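Local coordinates for putative lipoprotein (Bacteroides fragilis, PDB 3NQI) that is of unknown function but is a putative lipoprotein, classed as a lipid-binding protein, and binds cadmium ions in this crystal, at residues A13-V18 with F117-N122; L45-A50 with G79-A84; Y53-E58 with T72-P77; T123-V128 with S189-Y194. All coordinates share one frame; numbering follows the deposited sequence.

Interaction 1. Residues A13-V18 with F117-N122; sequences AGVVKV and FQFSEN. With CD (cadmium ion), chain H.
Phe119 reaches from strand 117-120 to the backbone of strand 11-21 at Val15, Val16 and Lys17. No hydrogen bond crosses between the two segments, and their axes come no closer than 8.8 Å. Ring and aliphatic contacts fill the gap instead. CB of Phe119 points at the other strand. With CG anti to the backbone N (chi1 177°), the ring continues in that direction. CD1 then meets CG1 of Val15 at 4.2 Å. Next along the same side, CE1 of Phe119 lies 3.7 Å from the carbonyl O of Val15. At the tip, CZ of Phe119 comes within 3.6 Å of the backbone N of Lys17. CE2 packs on CB of Lys17, whose extended chain then leads away from the contact. The second valine branch serves the other ring: CG2 of Val15 sits at the edge of Phe117, near the ring plane, 4.4 Å from CZ. Further on, OG of Ser120 accepts from the backbone N of Asn122 in an ST turn. Glu121, the middle residue of this turn, holds a cadmium ion through OE1 at 2.4 Å and OE2 at 2.6 Å; Glu246 shares the ion. Strand 49-56 pairs with 11-21 and sends Met49 against both Val15 and Phe119. Strand 123-132 pairs with 117-120 and places Val125 against Val15, Phe117 and Phe119.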
# COMPACT_ATOMS: atom_id res chain seq x y z
N ALA A 13 12.84 -9.16 -5.60
CA ALA A 13 11.45 -9.09 -5.15
C ALA A 13 11.15 -7.63 -5.10
O ALA A 13 12.07 -6.83 -4.88
CB ALA A 13 11.27 -9.74 -3.81
N GLY A 14 9.89 -7.26 -5.28
CA GLY A 14 9.52 -5.87 -5.19
C GLY A 14 8.13 -5.61 -5.75
O GLY A 14 7.49 -6.49 -6.31
N VAL A 15 7.77 -4.35 -5.67
CA VAL A 15 6.46 -3.85 -6.04
C VAL A 15 6.51 -3.52 -7.52
O VAL A 15 7.44 -2.91 -7.99
CB VAL A 15 6.14 -2.62 -5.19
CG1 VAL A 15 4.92 -1.94 -5.70
CG2 VAL A 15 5.99 -3.06 -3.71
N VAL A 16 5.47 -3.91 -8.25
CA VAL A 16 5.39 -3.69 -9.69
C VAL A 16 3.98 -3.36 -10.09
O VAL A 16 3.05 -3.72 -9.43
CB VAL A 16 5.80 -4.95 -10.51
CG1 VAL A 16 7.22 -5.29 -10.29
CG2 VAL A 16 4.85 -6.17 -10.22
N LYS A 17 3.83 -2.68 -11.22
CA LYS A 17 2.54 -2.47 -11.81
C LYS A 17 2.22 -3.73 -12.63
O LYS A 17 3.12 -4.38 -13.15
CB LYS A 17 2.58 -1.27 -12.75
CG LYS A 17 1.28 -0.96 -13.43
CD LYS A 17 1.44 0.13 -14.48
CE LYS A 17 0.10 0.44 -15.13
NZ LYS A 17 0.07 1.80 -15.74
N VAL A 18 0.94 -4.08 -12.72
CA VAL A 18 0.49 -5.26 -13.43
C VAL A 18 -0.09 -4.80 -14.78
O VAL A 18 -0.98 -3.94 -14.80
CB VAL A 18 -0.62 -5.97 -12.60
CG1 VAL A 18 -1.24 -7.19 -13.37
CG2 VAL A 18 -0.05 -6.32 -11.16
N PHE A 117 6.31 5.35 0.14
CA PHE A 117 7.07 5.84 -1.00
C PHE A 117 6.24 6.02 -2.26
O PHE A 117 5.13 5.52 -2.35
CB PHE A 117 8.29 4.98 -1.28
CG PHE A 117 7.98 3.59 -1.81
CD1 PHE A 117 7.86 2.51 -0.94
CD2 PHE A 117 7.88 3.36 -3.17
CE1 PHE A 117 7.58 1.24 -1.44
CE2 PHE A 117 7.63 2.09 -3.67
CZ PHE A 117 7.49 1.03 -2.82
N GLN A 118 6.80 6.73 -3.23
CA GLN A 118 6.13 7.00 -4.47
C GLN A 118 6.53 5.96 -5.49
O GLN A 118 7.70 5.75 -5.74
CB GLN A 118 6.49 8.41 -4.97
CG GLN A 118 5.65 8.81 -6.19
CD GLN A 118 5.97 10.16 -6.80
OE1 GLN A 118 6.89 10.86 -6.34
NE2 GLN A 118 5.23 10.51 -7.87
N PHE A 119 5.56 5.30 -6.08
CA PHE A 119 5.87 4.33 -7.16
C PHE A 119 5.90 5.02 -8.54
O PHE A 119 6.83 4.81 -9.37
CB PHE A 119 4.84 3.20 -7.16
CG PHE A 119 5.03 2.23 -8.26
CD1 PHE A 119 6.01 1.24 -8.15
CD2 PHE A 119 4.30 2.32 -9.45
CE1 PHE A 119 6.25 0.35 -9.19
CE2 PHE A 119 4.53 1.44 -10.50
CZ PHE A 119 5.51 0.42 -10.34
N SER A 120 4.88 5.80 -8.80
CA SER A 120 4.73 6.53 -10.08
C SER A 120 3.97 7.85 -9.78
O SER A 120 3.68 8.14 -8.63
CB SER A 120 3.91 5.73 -11.08
OG SER A 120 2.57 5.69 -10.62
N GLU A 121 3.67 8.64 -10.80
CA GLU A 121 2.95 9.87 -10.58
C GLU A 121 1.57 9.61 -10.03
O GLU A 121 1.03 10.46 -9.35
CB GLU A 121 2.84 10.66 -11.88
CG GLU A 121 4.20 11.26 -12.26
CD GLU A 121 4.11 12.06 -13.55
OE1 GLU A 121 2.96 12.20 -14.04
OE2 GLU A 121 5.16 12.51 -14.04
N ASN A 122 1.05 8.42 -10.30
CA ASN A 122 -0.34 8.05 -9.89
C ASN A 122 -0.49 7.12 -8.69
O ASN A 122 -1.62 6.81 -8.27
CB ASN A 122 -0.97 7.30 -11.07
CG ASN A 122 -1.10 8.18 -12.34
OD1 ASN A 122 -1.75 9.21 -12.32
ND2 ASN A 122 -0.46 7.76 -13.41
CD CD H . 3.74 13.21 -16.10
O HOH W 1 4.98 11.81 -17.25

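Interaction 2. Residues L45-A50 with G79-A84; sequences LNARMA and GIDATA
Asp81 turns its CG beside its own backbone N (chi1 -64°), and this brings the carboxylate up to the backbone of Arg48 and Met49. Ile80 takes the less usual torsion with CG1 between N and the carbonyl carbon (chi1 61°), which carries CG1 and CD1 toward the same chain. The two carboxylate oxygens of Asp81 divide the work. OD2 receives the N-H of Arg48 at 2.7 Å, almost straight, on its syn lone pair. OD1 receives the N-H of Met49 at 2.8 Å, also from the syn side but more bent, at 133°. Two successive amides thus hold the carboxylate. Water 2 adds a third link, donating to OD1 of Asp81 and accepting from NH2 of Arg48, which also bonds to OG1 of Thr123. Backbone pairing joins in where N of Ile80 donates to O of Met49 at 3.1 Å. CG1 of Ile80 packs on CB of Met49 (a selenomethionine) at 3.9 Å, and CD1 lies 3.7 Å from the O of Ala50. Gly79 fits closely beside Leu45 and Ala47: CD1 of Leu45 is 3.6 Å from N of Gly79. The motif is a single antiparallel bridge, the non-hydrogen-bonded pair Ala50 with Gly79, where strand 78-87 starts to pair with strand 49-56. The Asp81 carboxylate secures it by taking the N-H groups of Arg48 and Met49, where the chain enters strand 49-56.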
# COMPACT_ATOMS: atom_id res chain seq x y z
N LEU A 45 -3.19 -13.41 -12.19
CA LEU A 45 -3.44 -12.31 -11.20
C LEU A 45 -4.29 -11.16 -11.75
O LEU A 45 -3.95 -10.58 -12.79
CB LEU A 45 -2.11 -11.76 -10.76
CG LEU A 45 -2.12 -10.55 -9.82
CD1 LEU A 45 -2.66 -10.94 -8.41
CD2 LEU A 45 -0.69 -10.00 -9.79
N ASN A 46 -5.41 -10.86 -11.08
CA ASN A 46 -6.26 -9.73 -11.43
C ASN A 46 -6.01 -8.60 -10.40
O ASN A 46 -6.65 -8.56 -9.36
CB ASN A 46 -7.74 -10.14 -11.41
CG ASN A 46 -8.65 -9.14 -12.13
OD1 ASN A 46 -8.19 -8.15 -12.69
ND2 ASN A 46 -9.94 -9.42 -12.12
N ALA A 47 -5.03 -7.76 -10.65
CA ALA A 47 -4.70 -6.68 -9.73
C ALA A 47 -4.18 -5.56 -10.59
O ALA A 47 -3.82 -5.79 -11.74
CB ALA A 47 -3.65 -7.14 -8.71
N ARG A 48 -4.15 -4.37 -10.04
CA ARG A 48 -3.58 -3.22 -10.72
C ARG A 48 -2.12 -3.15 -10.34
O ARG A 48 -1.26 -2.82 -11.18
CB ARG A 48 -4.34 -1.95 -10.33
CG ARG A 48 -4.28 -0.85 -11.40
CD ARG A 48 -4.83 0.50 -10.95
NE ARG A 48 -4.10 0.97 -9.79
CZ ARG A 48 -2.88 1.53 -9.79
NH1 ARG A 48 -2.18 1.77 -10.90
NH2 ARG A 48 -2.35 1.86 -8.63
N MSE A 49 -1.81 -3.51 -9.08
CA MSE A 49 -0.43 -3.50 -8.58
C MSE A 49 -0.09 -4.80 -7.83
O MSE A 49 -0.94 -5.39 -7.26
CB MSE A 49 -0.24 -2.34 -7.60
CG MSE A 49 -0.41 -0.94 -8.18
SE MSE A 49 1.23 -0.39 -9.14
CE MSE A 49 2.93 -0.75 -8.04
N ALA A 50 1.19 -5.22 -7.78
CA ALA A 50 1.55 -6.52 -7.20
C ALA A 50 2.91 -6.50 -6.54
O ALA A 50 3.65 -5.59 -6.75
CB ALA A 50 1.56 -7.68 -8.33
N GLY A 79 -1.38 -9.74 -5.26
CA GLY A 79 -1.93 -8.44 -5.51
C GLY A 79 -1.85 -7.59 -4.25
O GLY A 79 -2.02 -8.10 -3.15
N ILE A 80 -1.59 -6.30 -4.39
CA ILE A 80 -1.50 -5.45 -3.19
C ILE A 80 -2.33 -4.16 -3.26
O ILE A 80 -2.02 -3.17 -2.60
CB ILE A 80 -0.01 -5.04 -3.04
CG1 ILE A 80 0.45 -4.26 -4.25
CG2 ILE A 80 0.88 -6.24 -2.72
CD1 ILE A 80 1.90 -3.70 -4.07
N ASP A 81 -3.36 -4.15 -4.09
CA ASP A 81 -4.23 -2.99 -4.25
C ASP A 81 -4.95 -2.66 -2.95
O ASP A 81 -5.48 -3.54 -2.29
CB ASP A 81 -5.28 -3.22 -5.36
CG ASP A 81 -4.65 -3.40 -6.73
OD1 ASP A 81 -3.66 -2.77 -7.05
OD2 ASP A 81 -5.16 -4.19 -7.50
N ALA A 82 -5.00 -1.36 -2.64
CA ALA A 82 -5.77 -0.85 -1.53
C ALA A 82 -6.54 0.43 -1.92
O ALA A 82 -6.25 1.06 -2.92
CB ALA A 82 -4.86 -0.63 -0.29
N THR A 83 -7.60 0.75 -1.16
CA THR A 83 -8.47 1.86 -1.49
C THR A 83 -8.08 3.22 -0.95
O THR A 83 -7.80 3.38 0.23
CB THR A 83 -9.85 1.56 -0.96
OG1 THR A 83 -10.20 0.32 -1.53
CG2 THR A 83 -10.86 2.64 -1.34
N ALA A 84 -8.05 4.20 -1.85
CA ALA A 84 -7.89 5.61 -1.44
C ALA A 84 -9.19 6.34 -1.76
O ALA A 84 -9.75 6.17 -2.83
CB ALA A 84 -6.73 6.22 -2.17
O HOH W 2 -3.29 0.07 -6.67

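Interaction 3. Residues Y53-E58 with T72-P77; sequences YCQVDE and TLLADP. With CD (cadmium ion), chain F.
Cys54 and Gln55 pair with Leu73 and Thr72 in a beta hairpin formed by strands 49-56 and 68-73. Backbone bonds set the register. Gln55 and Thr72 are an antiparallel hydrogen-bonded pair, linked by N of Gln55 to O of Thr72 at 2.9 Å and by N of Thr72 to O of Gln55 at 2.8 Å. Cys54 and Leu73 form the next, non-hydrogen-bonded pair. Beyond it, N of Leu74 donates to O of Tyr53. Water 3 bridges N of Tyr53 and O of Ala75, accepting from the first and donating to the second.

Apolar contacts gather at Tyr53. CB of Leu74 lies over one ring face in a CH-pi contact, 4.0 Å from the centroid. The bend of Leu74 beside its backbone N (chi1 -67°) leads CD1 along the ring to CZ, 3.9 Å away. CB of Ala75 meets the ring edge. The hydroxyl of Tyr53 bonds to Gln11.

Metal binding lies beyond the hairpin contact, where OD1 of Asp76 binds a cadmium ion at 2.2 Å.

Polar side chains meet just past the end of strand 49-56. OD2 of Asp57 bonds to OG1 of Thr38, while OD1 of Asp57 takes the hydroxyl OG1 of Thr72 at 2.5 Å, on the syn side and 17° out of the carboxylate plane.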
# COMPACT_ATOMS: atom_id res chain seq x y z
N TYR A 53 8.28 -11.95 -6.70
CA TYR A 53 9.55 -12.51 -6.37
C TYR A 53 9.98 -13.25 -7.64
O TYR A 53 9.30 -14.16 -8.12
CB TYR A 53 9.37 -13.41 -5.13
CG TYR A 53 10.60 -14.18 -4.78
CD1 TYR A 53 11.87 -13.66 -5.05
CD2 TYR A 53 10.52 -15.46 -4.22
CE1 TYR A 53 12.99 -14.36 -4.76
CE2 TYR A 53 11.67 -16.19 -3.92
CZ TYR A 53 12.90 -15.62 -4.21
OH TYR A 53 14.07 -16.28 -3.94
N CYS A 54 11.11 -12.86 -8.20
CA CYS A 54 11.45 -13.34 -9.50
C CYS A 54 12.95 -13.53 -9.74
O CYS A 54 13.81 -13.11 -8.92
CB CYS A 54 10.85 -12.41 -10.57
SG CYS A 54 11.69 -10.80 -10.76
N GLN A 55 13.25 -14.20 -10.84
CA GLN A 55 14.62 -14.22 -11.34
C GLN A 55 14.68 -13.87 -12.83
O GLN A 55 13.72 -14.09 -13.58
CB GLN A 55 15.35 -15.52 -10.97
CG GLN A 55 15.11 -16.75 -11.79
CD GLN A 55 15.94 -17.94 -11.31
OE1 GLN A 55 16.50 -17.92 -10.21
NE2 GLN A 55 16.03 -18.96 -12.14
N VAL A 56 15.79 -13.28 -13.24
CA VAL A 56 16.01 -12.89 -14.63
C VAL A 56 16.46 -14.13 -15.38
O VAL A 56 17.34 -14.87 -14.90
CB VAL A 56 17.07 -11.75 -14.75
CG1 VAL A 56 17.34 -11.46 -16.21
CG2 VAL A 56 16.58 -10.50 -14.02
N ASP A 57 15.85 -14.39 -16.54
CA ASP A 57 16.21 -15.55 -17.34
C ASP A 57 17.56 -15.30 -18.01
O ASP A 57 17.91 -14.15 -18.30
CB ASP A 57 15.15 -15.84 -18.41
CG ASP A 57 13.83 -16.26 -17.82
OD1 ASP A 57 13.79 -16.58 -16.61
OD2 ASP A 57 12.83 -16.28 -18.57
N GLU A 58 18.30 -16.37 -18.26
CA GLU A 58 19.62 -16.30 -18.88
C GLU A 58 19.50 -15.98 -20.38
O GLU A 58 18.56 -16.45 -21.03
CB GLU A 58 20.36 -17.63 -18.64
CG GLU A 58 20.57 -18.03 -17.15
CD GLU A 58 21.79 -17.38 -16.50
OE1 GLU A 58 21.82 -16.14 -16.38
OE2 GLU A 58 22.72 -18.11 -16.10
N THR A 72 11.41 -15.29 -14.72
CA THR A 72 10.73 -16.45 -14.16
C THR A 72 10.26 -16.06 -12.76
O THR A 72 11.06 -15.72 -11.91
CB THR A 72 11.71 -17.66 -14.13
OG1 THR A 72 12.02 -18.01 -15.48
CG2 THR A 72 11.09 -18.88 -13.41
N LEU A 73 8.95 -16.11 -12.53
CA LEU A 73 8.40 -15.89 -11.21
C LEU A 73 8.78 -17.07 -10.35
O LEU A 73 8.68 -18.24 -10.78
CB LEU A 73 6.87 -15.72 -11.27
CG LEU A 73 6.47 -14.43 -12.01
CD1 LEU A 73 5.05 -14.49 -12.55
CD2 LEU A 73 6.64 -13.20 -11.07
N LEU A 74 9.23 -16.77 -9.14
CA LEU A 74 9.62 -17.78 -8.15
C LEU A 74 8.54 -18.03 -7.06
O LEU A 74 8.71 -18.89 -6.19
CB LEU A 74 10.96 -17.36 -7.55
CG LEU A 74 12.16 -17.39 -8.52
CD1 LEU A 74 13.43 -16.84 -7.84
CD2 LEU A 74 12.44 -18.80 -9.06
N ALA A 75 7.44 -17.28 -7.09
CA ALA A 75 6.35 -17.49 -6.14
C ALA A 75 5.13 -17.00 -6.84
O ALA A 75 5.25 -16.27 -7.81
CB ALA A 75 6.56 -16.69 -4.88
N ASP A 76 3.96 -17.39 -6.36
CA ASP A 76 2.72 -16.87 -6.93
C ASP A 76 2.62 -15.34 -6.72
O ASP A 76 2.69 -14.86 -5.59
CB ASP A 76 1.53 -17.60 -6.33
CG ASP A 76 0.22 -17.24 -7.02
OD1 ASP A 76 0.13 -16.92 -8.26
OD2 ASP A 76 -0.78 -17.35 -6.27
N PRO A 77 2.44 -14.57 -7.80
CA PRO A 77 2.39 -13.12 -7.60
C PRO A 77 1.29 -12.71 -6.62
O PRO A 77 0.26 -13.35 -6.56
CB PRO A 77 2.08 -12.58 -9.02
CG PRO A 77 2.52 -13.62 -9.94
CD PRO A 77 2.43 -14.94 -9.22
CD CD F . -1.83 -16.37 -9.08
O HOH W 3 5.82 -13.53 -7.28
O HOH W 4 -3.03 -17.16 -7.21
O HOH W 5 -1.90 -14.16 -7.90
O HOH W 6 -3.76 -15.77 -9.64
O HOH W 7 -2.39 -18.68 -9.80

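Interaction 4. Residues T123-V128 with S189-Y194; sequences TIVLPV and SSFKAY
The N of Val128 donates to the O of Ser190 at 2.7 Å, the shortest of six backbone bonds between these strands, and a nearly straight one at 176°. The N of Ser190 returns a bond to the O of Val128. Leu126 with Lys192 and Ile124 with Tyr194 repeat this two-bond pairing. The pairs Val125 with Ala193 and Pro127 with Phe191 lie between them and are non-hydrogen-bonded, so proline fits here without costing the ladder a donor.

Side chains alternate between two faces. On one, CG1 of Val125 meets CD1 of Phe191 at 3.7 Å, and CB of Pro127 meets CE1 of the same ring at 3.9 Å. CG2 of Val125, the other branch, rests on CB of Ala193. On the opposite face, Leu126 crosses Tyr194 at about a right angle, with CD2 at 3.9 Å from CE1. With CG of Tyr194 beside its backbone N (chi1 -60°), the ring turns an edge to the O of Ile124, which lies in the ring plane. The Tyr194 hydroxyl bonds to the O of Phe150. Nearby, CG2 of Val128 touches CG of Lys192 before the lysine leads off.

Phe107 meets the Phe191 ring, while Leu152 adjoins Leu126 and Tyr194. This is a regular antiparallel strand pair, buried near the centre of the chain, with strand 78-87 running parallel to 186-195 on its other edge.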
# COMPACT_ATOMS: atom_id res chain seq x y z
N THR A 123 0.62 6.57 -8.21
CA THR A 123 0.59 5.51 -7.20
C THR A 123 1.60 5.70 -6.09
O THR A 123 2.78 5.93 -6.33
CB THR A 123 0.84 4.09 -7.83
OG1 THR A 123 -0.09 3.86 -8.88
CG2 THR A 123 0.70 2.93 -6.75
N ILE A 124 1.13 5.54 -4.86
CA ILE A 124 2.05 5.49 -3.75
C ILE A 124 1.86 4.15 -2.99
O ILE A 124 0.83 3.48 -3.14
CB ILE A 124 1.90 6.67 -2.78
CG1 ILE A 124 0.49 6.69 -2.23
CG2 ILE A 124 2.29 8.04 -3.49
CD1 ILE A 124 0.28 7.69 -1.05
N VAL A 125 2.90 3.79 -2.24
CA VAL A 125 2.98 2.50 -1.59
C VAL A 125 3.27 2.63 -0.10
O VAL A 125 4.20 3.33 0.28
CB VAL A 125 3.98 1.57 -2.26
CG1 VAL A 125 3.97 0.16 -1.52
CG2 VAL A 125 3.59 1.37 -3.74
N LEU A 126 2.43 1.97 0.71
CA LEU A 126 2.68 1.86 2.17
C LEU A 126 3.21 0.49 2.55
O LEU A 126 2.57 -0.49 2.34
CB LEU A 126 1.42 2.20 2.96
CG LEU A 126 1.02 3.66 3.19
CD1 LEU A 126 1.09 4.46 1.98
CD2 LEU A 126 -0.43 3.68 3.90
N PRO A 127 4.45 0.42 3.11
CA PRO A 127 4.81 -0.82 3.81
C PRO A 127 4.08 -0.88 5.13
O PRO A 127 4.16 0.11 5.87
CB PRO A 127 6.30 -0.68 4.03
CG PRO A 127 6.69 0.63 3.46
CD PRO A 127 5.48 1.46 3.32
N VAL A 128 3.25 -1.91 5.43
CA VAL A 128 2.61 -1.99 6.70
C VAL A 128 3.19 -3.16 7.55
O VAL A 128 3.31 -4.29 7.07
CB VAL A 128 1.05 -2.09 6.58
CG1 VAL A 128 0.48 -1.81 7.95
CG2 VAL A 128 0.55 -1.08 5.58
N SER A 189 4.05 -8.47 7.69
CA SER A 189 4.38 -7.32 6.87
C SER A 189 3.66 -7.45 5.52
O SER A 189 3.45 -8.58 5.01
CB SER A 189 5.90 -7.23 6.72
OG SER A 189 6.36 -8.43 6.19
N SER A 190 3.18 -6.34 5.00
CA SER A 190 2.57 -6.29 3.67
C SER A 190 2.81 -4.94 3.01
O SER A 190 2.81 -3.91 3.69
CB SER A 190 1.06 -6.47 3.75
OG SER A 190 0.64 -7.63 4.44
N PHE A 191 2.94 -4.92 1.69
CA PHE A 191 2.85 -3.66 0.97
C PHE A 191 1.40 -3.41 0.56
O PHE A 191 0.71 -4.37 0.23
CB PHE A 191 3.65 -3.66 -0.24
CG PHE A 191 5.11 -3.62 0.02
CD1 PHE A 191 5.71 -2.46 0.42
CD2 PHE A 191 5.88 -4.73 -0.19
CE1 PHE A 191 7.10 -2.42 0.63
CE2 PHE A 191 7.23 -4.70 0.04
CZ PHE A 191 7.83 -3.53 0.43
N LYS A 192 0.97 -2.15 0.61
CA LYS A 192 -0.38 -1.74 0.12
C LYS A 192 -0.16 -0.60 -0.86
O LYS A 192 0.49 0.41 -0.55
CB LYS A 192 -1.25 -1.31 1.29
CG LYS A 192 -1.53 -2.45 2.29
CD LYS A 192 -2.63 -3.39 1.69
CE LYS A 192 -2.74 -4.67 2.38
NZ LYS A 192 -3.65 -5.51 1.53
N ALA A 193 -0.67 -0.78 -2.07
CA ALA A 193 -0.52 0.19 -3.14
C ALA A 193 -1.85 0.93 -3.40
O ALA A 193 -2.94 0.30 -3.44
CB ALA A 193 0.00 -0.49 -4.43
N TYR A 194 -1.74 2.25 -3.58
CA TYR A 194 -2.87 3.18 -3.68
C TYR A 194 -2.81 4.02 -4.94
O TYR A 194 -1.88 4.83 -5.13
CB TYR A 194 -2.93 4.17 -2.49
CG TYR A 194 -3.07 3.47 -1.17
CD1 TYR A 194 -1.96 2.97 -0.51
CD2 TYR A 194 -4.29 3.24 -0.64
CE1 TYR A 194 -2.09 2.26 0.68
CE2 TYR A 194 -4.45 2.56 0.58
CZ TYR A 194 -3.38 2.08 1.22
OH TYR A 194 -3.55 1.37 2.39

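How the interactions relate
Strand neighbours tie interactions 1, 2 and 4 together. N of Val16 lies 2.9 Å from O of Ala50, a probable hydrogen bond joining interactions 1 and 2. N of Ala82 lies 2.8 Å from O of Ala193, a similar link from interaction 2 to interaction 4. Interactions 1 and 4 also touch, with Phe117 O 2.8 Å from Val125 N, and their centres are about 9 Å apart. Interaction 3 sits further out, its centre about 21 Å from that of interaction 4, but it shares strand 49-56 with interaction 2. The cadmium ions of interactions 1 and 3 bind at Glu121 and Asp76, beyond the touching residues.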